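Local coordinates for protein 2-aminomuconic 6-semialdehyde dehydrogenase (Pseudomonas sp., PDB 7BZV) that oxidises 2-aminomuconic 6-semialdehyde to 2-aminomuconate with NAD+ as cofactor, in the meta-cleavage breakdown of 2-aminophenol, and works as a tetramer, at residues B[274-279]-B[309-314]; B[292-297]-B[404-409]; B[317-322]-B[326-331]. One frame throughout, in Å; residues are numbered along the deposited sequence. Where two conformers were deposited one is given.

Interaction 1 (B[274-279]-B[309-314]); sequences GMMRAL and ERIKAL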
loop_
_atom_site.group_PDB
_atom_site.type_symbol
_atom_site.label_atom_id
_atom_site.label_comp_id
_atom_site.label_asym_id
_atom_site.label_seq_id
_atom_site.Cartn_x
_atom_site.Cartn_y
_atom_site.Cartn_z
ATOM N N GLY B 274 -7.497 -32.666 -9.268
ATOM C CA GLY B 274 -7.596 -31.286 -9.722
ATOM C C GLY B 274 -7.896 -31.162 -11.201
ATOM O O GLY B 274 -8.708 -30.332 -11.605
ATOM N N MET B 275 -7.270 -31.996 -12.019
ATOM C CA MET B 275 -7.500 -31.947 -13.459
ATOM C C MET B 275 -8.896 -32.423 -13.838
ATOM O O MET B 275 -9.482 -31.889 -14.789
ATOM C CB MET B 275 -6.437 -32.760 -14.179
ATOM C CG MET B 275 -5.048 -32.056 -14.227
ATOM S SD MET B 275 -5.125 -30.402 -14.925
ATOM C CE MET B 275 -5.825 -30.712 -16.540
ATOM N N MET B 276 -9.472 -33.394 -13.106
ATOM C CA MET B 276 -10.861 -33.743 -13.394
ATOM C C MET B 276 -11.769 -32.544 -13.227
ATOM O O MET B 276 -12.725 -32.393 -14.007
ATOM C CB MET B 276 -11.368 -34.907 -12.543
ATOM C CG MET B 276 -10.651 -36.092 -12.954
ATOM S SD MET B 276 -11.405 -36.895 -14.423
ATOM C CE MET B 276 -10.554 -36.286 -15.844
ATOM N N ARG B 277 -11.471 -31.658 -12.271
ATOM C CA ARG B 277 -12.281 -30.449 -12.149
ATOM C C ARG B 277 -11.955 -29.445 -13.260
ATOM O O ARG B 277 -12.862 -28.889 -13.898
ATOM C CB ARG B 277 -12.074 -29.842 -10.757
ATOM C CG ARG B 277 -12.684 -30.712 -9.640
ATOM C CD ARG B 277 -12.270 -30.311 -8.227
ATOM N NE ARG B 277 -12.442 -28.889 -7.957
ATOM C CZ ARG B 277 -13.586 -28.341 -7.585
ATOM N NH1 ARG B 277 -14.652 -29.116 -7.426
ATOM N NH2 ARG B 277 -13.642 -27.027 -7.346
ATOM N N ALA B 278 -10.666 -29.196 -13.492
ATOM C CA ALA B 278 -10.240 -28.237 -14.514
ATOM C C ALA B 278 -10.790 -28.596 -15.882
ATOM O O ALA B 278 -10.960 -27.713 -16.733
ATOM C CB ALA B 278 -8.710 -28.170 -14.605
ATOM N N LEU B 279 -11.022 -29.882 -16.128
ATOM C CA LEU B 279 -11.565 -30.324 -17.403
ATOM C C LEU B 279 -13.094 -30.339 -17.429
ATOM O O LEU B 279 -13.678 -29.941 -18.436
ATOM C CB LEU B 279 -11.056 -31.736 -17.772
ATOM C CG LEU B 279 -9.542 -31.896 -17.972
ATOM C CD1 LEU B 279 -9.128 -33.354 -18.100
ATOM C CD2 LEU B 279 -9.046 -31.107 -19.165
ATOM N N GLU B 309 -9.942 -43.935 -16.913
ATOM C CA GLU B 309 -10.721 -44.610 -15.876
ATOM C C GLU B 309 -11.471 -43.605 -15.006
ATOM O O GLU B 309 -12.656 -43.799 -14.704
ATOM C CB GLU B 309 -9.816 -45.478 -15.023
ATOM C CG GLU B 309 -9.127 -46.604 -15.743
ATOM C CD GLU B 309 -10.065 -47.526 -16.535
ATOM O OE1 GLU B 309 -11.218 -47.739 -16.151
ATOM O OE2 GLU B 309 -9.626 -48.045 -17.561
ATOM N N ARG B 310 -10.819 -42.504 -14.621
ATOM C CA ARG B 310 -11.506 -41.528 -13.776
ATOM C C ARG B 310 -12.744 -40.975 -14.476
ATOM O O ARG B 310 -13.777 -40.738 -13.844
ATOM C CB ARG B 310 -10.565 -40.385 -13.389
ATOM C CG ARG B 310 -9.529 -40.730 -12.328
ATOM C CD ARG B 310 -10.160 -40.935 -10.939
ATOM N NE ARG B 310 -10.831 -39.729 -10.455
ATOM C CZ ARG B 310 -10.278 -38.820 -9.647
ATOM N NH1 ARG B 310 -9.035 -38.963 -9.197
ATOM N NH2 ARG B 310 -10.982 -37.760 -9.281
ATOM N N ILE B 311 -12.652 -40.757 -15.784
ATOM C CA ILE B 311 -13.797 -40.277 -16.538
ATOM C C ILE B 311 -14.917 -41.314 -16.498
ATOM O O ILE B 311 -16.094 -40.976 -16.306
ATOM C CB ILE B 311 -13.357 -39.927 -17.970
ATOM C CG1 ILE B 311 -12.460 -38.653 -17.932
ATOM C CG2 ILE B 311 -14.578 -39.728 -18.877
ATOM C CD1 ILE B 311 -11.670 -38.397 -19.203
ATOM N N LYS B 312 -14.565 -42.596 -16.623
ATOM C CA LYS B 312 -15.584 -43.636 -16.546
ATOM C C LYS B 312 -16.340 -43.542 -15.232
ATOM O O LYS B 312 -17.549 -43.787 -15.182
ATOM C CB LYS B 312 -14.967 -45.041 -16.700
ATOM C CG LYS B 312 -14.765 -45.542 -18.116
ATOM C CD LYS B 312 -14.135 -46.965 -18.146
ATOM C CE LYS B 312 -13.127 -47.152 -19.298
ATOM N NZ LYS B 312 -12.173 -48.295 -19.058
ATOM N N ALA B 313 -15.650 -43.202 -14.153
ATOM C CA ALA B 313 -16.318 -43.099 -12.861
ATOM C C ALA B 313 -17.048 -41.776 -12.651
ATOM O O ALA B 313 -17.710 -41.611 -11.617
ATOM C CB ALA B 313 -15.299 -43.313 -11.725
ATOM N N LEU B 314 -16.934 -40.823 -13.571
ATOM C CA LEU B 314 -17.558 -39.519 -13.364
ATOM C C LEU B 314 -19.064 -39.653 -13.520
ATOM O O LEU B 314 -19.553 -40.140 -14.540
ATOM C CB LEU B 314 -16.981 -38.504 -14.355
ATOM C CG LEU B 314 -17.344 -37.047 -14.078
ATOM C CD1 LEU B 314 -16.596 -36.538 -12.846
ATOM C CD2 LEU B 314 -17.053 -36.115 -15.262
#

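Interaction 2 (B[292-297]-B[404-409]); sequences RVYVER and SEVIRR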
loop_
_atom_site.group_PDB
_atom_site.type_symbol
_atom_site.label_atom_id
_atom_site.label_comp_id
_atom_site.label_asym_id
_atom_site.label_seq_id
_atom_site.Cartn_x
_atom_site.Cartn_y
_atom_site.Cartn_z
ATOM N N ARG B 292 -6.367 -27.532 -23.392
ATOM C CA ARG B 292 -5.095 -27.997 -23.930
ATOM C C ARG B 292 -4.330 -28.525 -22.734
ATOM O O ARG B 292 -4.134 -27.792 -21.762
ATOM C CB ARG B 292 -4.319 -26.868 -24.635
ATOM C CG ARG B 292 -5.076 -26.171 -25.796
ATOM C CD ARG B 292 -4.831 -24.617 -25.773
ATOM N NE ARG B 292 -3.426 -24.421 -25.946
ATOM C CZ ARG B 292 -2.656 -23.464 -25.434
ATOM N NH1 ARG B 292 -3.099 -22.446 -24.691
ATOM N NH2 ARG B 292 -1.378 -23.554 -25.716
ATOM N N VAL B 293 -3.958 -29.793 -22.771
ATOM C CA VAL B 293 -3.253 -30.433 -21.669
ATOM C C VAL B 293 -1.919 -30.972 -22.159
ATOM O O VAL B 293 -1.887 -31.872 -23.003
ATOM C CB VAL B 293 -4.081 -31.568 -21.049
ATOM C CG1 VAL B 293 -3.292 -32.203 -19.941
ATOM C CG2 VAL B 293 -5.388 -31.055 -20.510
ATOM N N TYR B 294 -0.823 -30.476 -21.568
ATOM C CA TYR B 294 0.543 -30.891 -21.881
ATOM C C TYR B 294 1.050 -31.765 -20.735
ATOM O O TYR B 294 1.079 -31.313 -19.578
ATOM C CB TYR B 294 1.439 -29.648 -22.097
ATOM C CG TYR B 294 0.879 -28.724 -23.164
ATOM C CD1 TYR B 294 1.165 -28.927 -24.513
ATOM C CD2 TYR B 294 0.054 -27.665 -22.828
ATOM C CE1 TYR B 294 0.621 -28.102 -25.508
ATOM C CE2 TYR B 294 -0.471 -26.838 -23.789
ATOM C CZ TYR B 294 -0.205 -27.071 -25.136
ATOM O OH TYR B 294 -0.758 -26.233 -26.072
ATOM N N VAL B 295 1.425 -33.014 -21.036
ATOM C CA VAL B 295 1.886 -33.953 -20.016
ATOM C C VAL B 295 3.310 -34.368 -20.344
ATOM O O VAL B 295 3.584 -34.800 -21.467
ATOM C CB VAL B 295 0.969 -35.191 -19.926
ATOM C CG1 VAL B 295 1.393 -36.104 -18.774
ATOM C CG2 VAL B 295 -0.488 -34.724 -19.826
ATOM N N GLU B 296 4.207 -34.230 -19.371
ATOM C CA GLU B 296 5.593 -34.608 -19.599
ATOM C C GLU B 296 5.674 -36.083 -20.007
ATOM O O GLU B 296 5.039 -36.967 -19.407
ATOM C CB GLU B 296 6.423 -34.318 -18.370
ATOM C CG GLU B 296 7.898 -34.242 -18.688
ATOM C CD GLU B 296 8.770 -34.051 -17.462
ATOM O OE1 GLU B 296 8.266 -33.783 -16.345
ATOM O OE2 GLU B 296 9.996 -34.168 -17.638
ATOM N N ARG B 297 6.459 -36.335 -21.049
ATOM C CA ARG B 297 6.451 -37.630 -21.741
ATOM C C ARG B 297 6.504 -38.833 -20.807
ATOM O O ARG B 297 5.747 -39.790 -21.035
ATOM C CB ARG B 297 7.624 -37.688 -22.735
ATOM C CG ARG B 297 7.687 -38.894 -23.709
ATOM C CD ARG B 297 8.411 -38.529 -25.059
ATOM N NE ARG B 297 7.389 -38.669 -26.081
ATOM C CZ ARG B 297 7.027 -37.743 -26.940
ATOM N NH1 ARG B 297 7.656 -36.580 -26.992
ATOM N NH2 ARG B 297 6.035 -38.001 -27.767
ATOM N N SER B 404 11.330 -25.401 -21.502
ATOM C CA SER B 404 11.303 -24.328 -22.496
ATOM C C SER B 404 10.264 -24.608 -23.567
ATOM O O SER B 404 9.508 -23.712 -23.984
ATOM C CB SER B 404 12.692 -24.171 -23.125
ATOM O OG SER B 404 13.634 -23.806 -22.151
ATOM N N GLU B 405 10.217 -25.854 -24.026
ATOM C CA GLU B 405 9.236 -26.255 -25.027
ATOM C C GLU B 405 7.822 -26.018 -24.529
ATOM O O GLU B 405 6.976 -25.494 -25.255
ATOM C CB GLU B 405 9.433 -27.745 -25.369
ATOM C CG GLU B 405 8.395 -28.338 -26.306
ATOM C CD GLU B 405 8.240 -29.864 -26.150
ATOM O OE1 GLU B 405 9.090 -30.512 -25.496
ATOM O OE2 GLU B 405 7.271 -30.404 -26.693
ATOM N N VAL B 406 7.529 -26.424 -23.294
ATOM C CA VAL B 406 6.121 -26.421 -22.917
ATOM C C VAL B 406 5.662 -24.991 -22.618
ATOM O O VAL B 406 4.497 -24.649 -22.850
ATOM C CB VAL B 406 5.844 -27.395 -21.746
ATOM C CG1 VAL B 406 6.371 -26.860 -20.452
ATOM C CG2 VAL B 406 4.348 -27.672 -21.652
ATOM N N ILE B 407 6.562 -24.115 -22.155
ATOM C CA ILE B 407 6.182 -22.708 -21.981
ATOM C C ILE B 407 5.788 -22.114 -23.329
ATOM O O ILE B 407 4.734 -21.474 -23.471
ATOM C CB ILE B 407 7.327 -21.919 -21.308
ATOM C CG1 ILE B 407 7.499 -22.396 -19.869
ATOM C CG2 ILE B 407 7.094 -20.422 -21.383
ATOM C CD1 ILE B 407 8.840 -22.126 -19.263
ATOM N N ARG B 408 6.617 -22.345 -24.353
ATOM C CA ARG B 408 6.322 -21.807 -25.677
ATOM C C ARG B 408 4.982 -22.330 -26.178
ATOM O O ARG B 408 4.144 -21.564 -26.660
ATOM C CB ARG B 408 7.449 -22.155 -26.660
ATOM C CG ARG B 408 7.088 -21.938 -28.138
ATOM C CD ARG B 408 8.237 -22.332 -29.092
ATOM N NE ARG B 408 8.513 -23.775 -29.124
ATOM C CZ ARG B 408 7.703 -24.682 -29.655
ATOM N NH1 ARG B 408 6.549 -24.317 -30.211
ATOM N NH2 ARG B 408 8.045 -25.950 -29.632
ATOM N N ARG B 409 4.745 -23.631 -26.042
ATOM C CA ARG B 409 3.502 -24.189 -26.549
ATOM C C ARG B 409 2.301 -23.735 -25.734
ATOM O O ARG B 409 1.218 -23.509 -26.287
ATOM C CB ARG B 409 3.608 -25.719 -26.573
ATOM C CG ARG B 409 4.745 -26.238 -27.481
ATOM C CD ARG B 409 4.944 -27.758 -27.358
ATOM N NE ARG B 409 3.774 -28.500 -27.832
ATOM C CZ ARG B 409 3.584 -29.802 -27.615
ATOM N NH1 ARG B 409 4.487 -30.507 -26.940
ATOM N NH2 ARG B 409 2.498 -30.401 -28.077
HETATM O O HOH W 1 0.333 -24.634 -28.725
#

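Interaction 3 (B[317-322]-B[326-331]); sequences DWPHET and MGPLIS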
loop_
_atom_site.group_PDB
_atom_site.type_symbol
_atom_site.label_atom_id
_atom_site.label_comp_id
_atom_site.label_asym_id
_atom_site.label_seq_id
_atom_site.Cartn_x
_atom_site.Cartn_y
_atom_site.Cartn_z
ATOM N N ASP B 317 -25.421 -37.627 -14.476
ATOM C CA ASP B 317 -26.727 -38.174 -14.100
ATOM C C ASP B 317 -27.606 -37.034 -13.622
ATOM O O ASP B 317 -27.225 -35.866 -13.713
ATOM C CB ASP B 317 -26.585 -39.223 -12.997
ATOM C CG ASP B 317 -27.581 -40.363 -13.125
ATOM O OD1 ASP B 317 -28.813 -40.134 -13.234
ATOM O OD2 ASP B 317 -27.107 -41.506 -13.107
ATOM N N TRP B 318 -28.761 -37.380 -13.058
ATOM C CA TRP B 318 -29.686 -36.427 -12.466
ATOM C C TRP B 318 -28.959 -35.365 -11.656
ATOM O O TRP B 318 -28.287 -35.701 -10.669
ATOM C CB TRP B 318 -30.662 -37.141 -11.540
ATOM C CG TRP B 318 -31.690 -37.926 -12.269
ATOM C CD1 TRP B 318 -31.826 -39.285 -12.298
ATOM C CD2 TRP B 318 -32.730 -37.400 -13.081
ATOM N NE1 TRP B 318 -32.896 -39.636 -13.092
ATOM C CE2 TRP B 318 -33.469 -38.494 -13.578
ATOM C CE3 TRP B 318 -33.112 -36.109 -13.443
ATOM C CZ2 TRP B 318 -34.562 -38.329 -14.412
ATOM C CZ3 TRP B 318 -34.196 -35.950 -14.267
ATOM C CH2 TRP B 318 -34.918 -37.054 -14.740
ATOM N N PRO B 319 -29.084 -34.077 -12.008
ATOM C CA PRO B 319 -28.312 -33.049 -11.278
ATOM C C PRO B 319 -28.707 -32.880 -9.829
ATOM O O PRO B 319 -27.881 -32.433 -9.018
ATOM C CB PRO B 319 -28.587 -31.772 -12.087
ATOM C CG PRO B 319 -28.728 -32.253 -13.500
ATOM C CD PRO B 319 -29.561 -33.567 -13.308
ATOM N N HIS B 320 -29.941 -33.224 -9.466
ATOM C CA HIS B 320 -30.366 -33.044 -8.086
ATOM C C HIS B 320 -29.810 -34.109 -7.152
ATOM O O HIS B 320 -29.921 -33.942 -5.939
ATOM C CB HIS B 320 -31.888 -33.028 -7.997
ATOM C CG HIS B 320 -32.522 -34.292 -8.473
ATOM N ND1 HIS B 320 -32.819 -34.513 -9.798
ATOM C CD2 HIS B 320 -32.870 -35.420 -7.810
ATOM C CE1 HIS B 320 -33.353 -35.715 -9.928
ATOM N NE2 HIS B 320 -33.382 -36.291 -8.737
ATOM N N GLU B 321 -29.217 -35.185 -7.668
ATOM C CA GLU B 321 -28.645 -36.210 -6.798
ATOM C C GLU B 321 -27.298 -35.754 -6.259
ATOM O O GLU B 321 -26.475 -35.193 -6.992
ATOM C CB GLU B 321 -28.490 -37.535 -7.544
ATOM C CG GLU B 321 -29.849 -38.263 -7.684
ATOM C CD GLU B 321 -29.822 -39.483 -8.606
ATOM O OE1 GLU B 321 -28.765 -40.132 -8.737
ATOM O OE2 GLU B 321 -30.879 -39.813 -9.175
ATOM N N THR B 322 -27.074 -36.004 -4.964
ATOM C CA THR B 322 -25.977 -35.346 -4.279
ATOM C C THR B 322 -24.623 -35.781 -4.804
ATOM O O THR B 322 -23.641 -35.071 -4.582
ATOM C CB THR B 322 -26.010 -35.605 -2.766
ATOM O OG1 THR B 322 -25.920 -37.016 -2.532
ATOM C CG2 THR B 322 -27.262 -35.035 -2.119
ATOM N N MET B 326 -21.590 -34.280 -13.068
ATOM C CA MET B 326 -21.694 -33.545 -14.327
ATOM C C MET B 326 -23.136 -33.571 -14.795
ATOM O O MET B 326 -23.762 -34.642 -14.835
ATOM C CB MET B 326 -20.780 -34.122 -15.410
ATOM C CG MET B 326 -20.168 -33.038 -16.304
ATOM S SD MET B 326 -19.106 -33.646 -17.643
ATOM C CE MET B 326 -20.257 -33.744 -18.980
ATOM N N GLY B 327 -23.648 -32.389 -15.138
ATOM C CA GLY B 327 -24.962 -32.251 -15.728
ATOM C C GLY B 327 -24.892 -32.027 -17.225
ATOM O O GLY B 327 -23.864 -32.263 -17.864
ATOM N N PRO B 328 -26.005 -31.588 -17.815
ATOM C CA PRO B 328 -26.020 -31.271 -19.248
ATOM C C PRO B 328 -25.205 -30.005 -19.515
ATOM O O PRO B 328 -24.692 -29.372 -18.598
ATOM C CB PRO B 328 -27.514 -31.060 -19.544
ATOM C CG PRO B 328 -28.053 -30.493 -18.240
ATOM C CD PRO B 328 -27.239 -31.146 -17.142
ATOM N N LEU B 329 -25.054 -29.676 -20.796
ATOM C CA LEU B 329 -24.609 -28.356 -21.210
ATOM C C LEU B 329 -25.749 -27.348 -21.030
ATOM O O LEU B 329 -26.866 -27.697 -20.644
ATOM C CB LEU B 329 -24.147 -28.404 -22.659
ATOM C CG LEU B 329 -22.938 -29.283 -22.969
ATOM C CD1 LEU B 329 -22.552 -29.157 -24.429
ATOM C CD2 LEU B 329 -21.781 -28.907 -22.018
ATOM N N ILE B 330 -25.492 -26.075 -21.332
ATOM C CA ILE B 330 -26.475 -25.045 -20.988
ATOM C C ILE B 330 -27.716 -25.100 -21.872
ATOM O O ILE B 330 -28.819 -24.756 -21.422
ATOM C CB ILE B 330 -25.850 -23.646 -21.088
ATOM C CG1 ILE B 330 -26.856 -22.554 -20.683
ATOM C CG2 ILE B 330 -25.435 -23.393 -22.532
ATOM C CD1 ILE B 330 -27.369 -22.649 -19.277
ATOM N N SER B 331 -27.563 -25.453 -23.142
ATOM C CA SER B 331 -28.685 -25.400 -24.067
ATOM C C SER B 331 -28.460 -26.320 -25.255
ATOM O O SER B 331 -27.327 -26.698 -25.576
ATOM C CB SER B 331 -28.881 -23.988 -24.593
ATOM O OG SER B 331 -27.794 -23.709 -25.463
#

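Interaction 1 (B[274-279]-B[309-314])
Helices 268-280 and 297-312 come together at Met276 and Arg310, whose CA atoms, 7.8 Å apart, are the nearest pair between residues 274-279 and 309-314. Met276 bridges this separation. Bends at chi2 (-84°) and chi3 (95°) fold its chain so that three successive atoms each meet something different. CG lies over one face of the Arg310 guanidinium, 4.0 Å from NH2. The sulfur SD sits against the aliphatic root of the same arginine, 3.7 Å from Arg310 CB, and is also 4.1 Å from Ile311 CG1, which places the thioether between the two side chains. The methyl CE then turns off to Ile311, reaching its CG1 at 3.7 Å and touching CD1 more loosely; these two side chains meet at about a right angle.

Arg310 is bent as well, at chi2 and chi3, and this curl brings its charged end back to helix 268-280, where NH1 forms a salt bridge with Asp273. The charge pair probably holds the guanidinium in the position from which it flanks Met276.

Leu307 adds to the packing around Met276, while Ile311 also touches Phe280 and Pro373. This is helix-helix packing in the aldehyde dehydrogenase fold: an apolar seam, bordered by the Arg310-Asp273 salt bridge, joins the helices that precede and follow strand 290-296 in the chain.

Interaction 2 (B[292-297]-B[404-409])
Arg292 and Tyr294 carry the strand's side of this contact, and Val406 and Arg409 the helix's. Arg292, at the start, brings its guanidinium edge-on to the end of residues 404-409: NH2 lies 2.7 Å from Arg409 O, yet its N-H is too poorly aimed to count as a hydrogen bond. The same nitrogen instead donates to Ala410 O and, at 2.8 Å, to Tyr294 OH, which sits somewhat out of the guanidinium plane; NH1 is held by Lys257 O.

Tyr294 follows two residues on, its chi1 of -55° setting the ring beside Val406 and Arg409. Its CB touches Val406 CG2 at 3.5 Å, the branch that lies anti to the valine's own backbone N. Farther out, the ring stands on edge over the Arg409 guanidinium, the two planes 79° apart, with Tyr294 CE1 3.9 Å from Arg409 NH2; the cation thus meets the ring's edge and not its pi face. A water that donates to Arg409 O at 2.8 Å is also bonded to the phenol oxygen. Replacing Tyr294 by an alanine would probably leave Arg292 NH2 without its hydroxyl acceptor and open a gap beside Val406 and the Arg409 guanidinium.

Arg409 is also held by salt bridges to Glu405 (NH1 to OE2, 2.8 Å) and Asp381 and by a hydrogen bond to Thr398.

Strand 290-296 lies between parallel strands 258-262 and 394-400. The 404-409 part of helix 403-411 runs antiparallel to residues 292-296 (179°), their axes approaching to 10.2 Å, within the crossover from strand 394-400 to strand 418-422, while Val293 packs on Met275 and Leu279 of helix 268-280.

Interaction 3 (B[317-322]-B[326-331])
Met326 makes the first link to residues 317-322 through its backbone: its O accepts a weak hydrogen bond from Asp317 N, 3.4 Å away, while its side chain leaves in another direction and rests on Ser283. Gly327 comes next, and its CA is 5.6 Å from that of Pro319, the nearest such pair between the two segments. A CB here would run into Pro328 CD and sit close to Pro319 CG, which lies 4.4 Å from Gly327 CA. Pro328 adds a light apolar touch, its CD 4.1 Å from Pro319 CG, the two rings meeting at a slant.

Pro319 belongs to the type I turn from Trp318 to Glu321. Just before the turn, Asp317 OD1 uses its anti lone pair to accept the Trp318 N-H at 2.8 Å, and the same oxygen forms a salt bridge with Arg365, whose guanidinium also makes a cation-pi contact with Trp318.

Both segments belong to the connection between helices 297-312 and 332-348. Ser283 OG fastens Gly327 O, Pro319 is bonded through its backbone to Leu95 at the start of helix 95-119, and Ser331 is the N-cap of helix 332-348.

How the interactions relate
Strand 290-296 of the seven-stranded sheet relates interactions 1 and 2, whose centres are about 20 Å apart. Interaction 1 packs the two helices flanking this strand in sequence; they meet on its Val293 side, where Met275 and Leu279 touch Val293, whereas interaction 2 joins helix 403-411 to the Tyr294 side. Interaction 3, centred about 15 Å from interaction 1, touches it through Leu314 and Met326 and orders the connection from helix 297-312 to helix 332-348. Interactions 2 and 3 stay separate, their nearest atoms about 14 Å apart. Along the chain, the segments of interactions 1 and 2 alternate, while interaction 3 follows interaction 1 and is nested inside the loop closed by interaction 2.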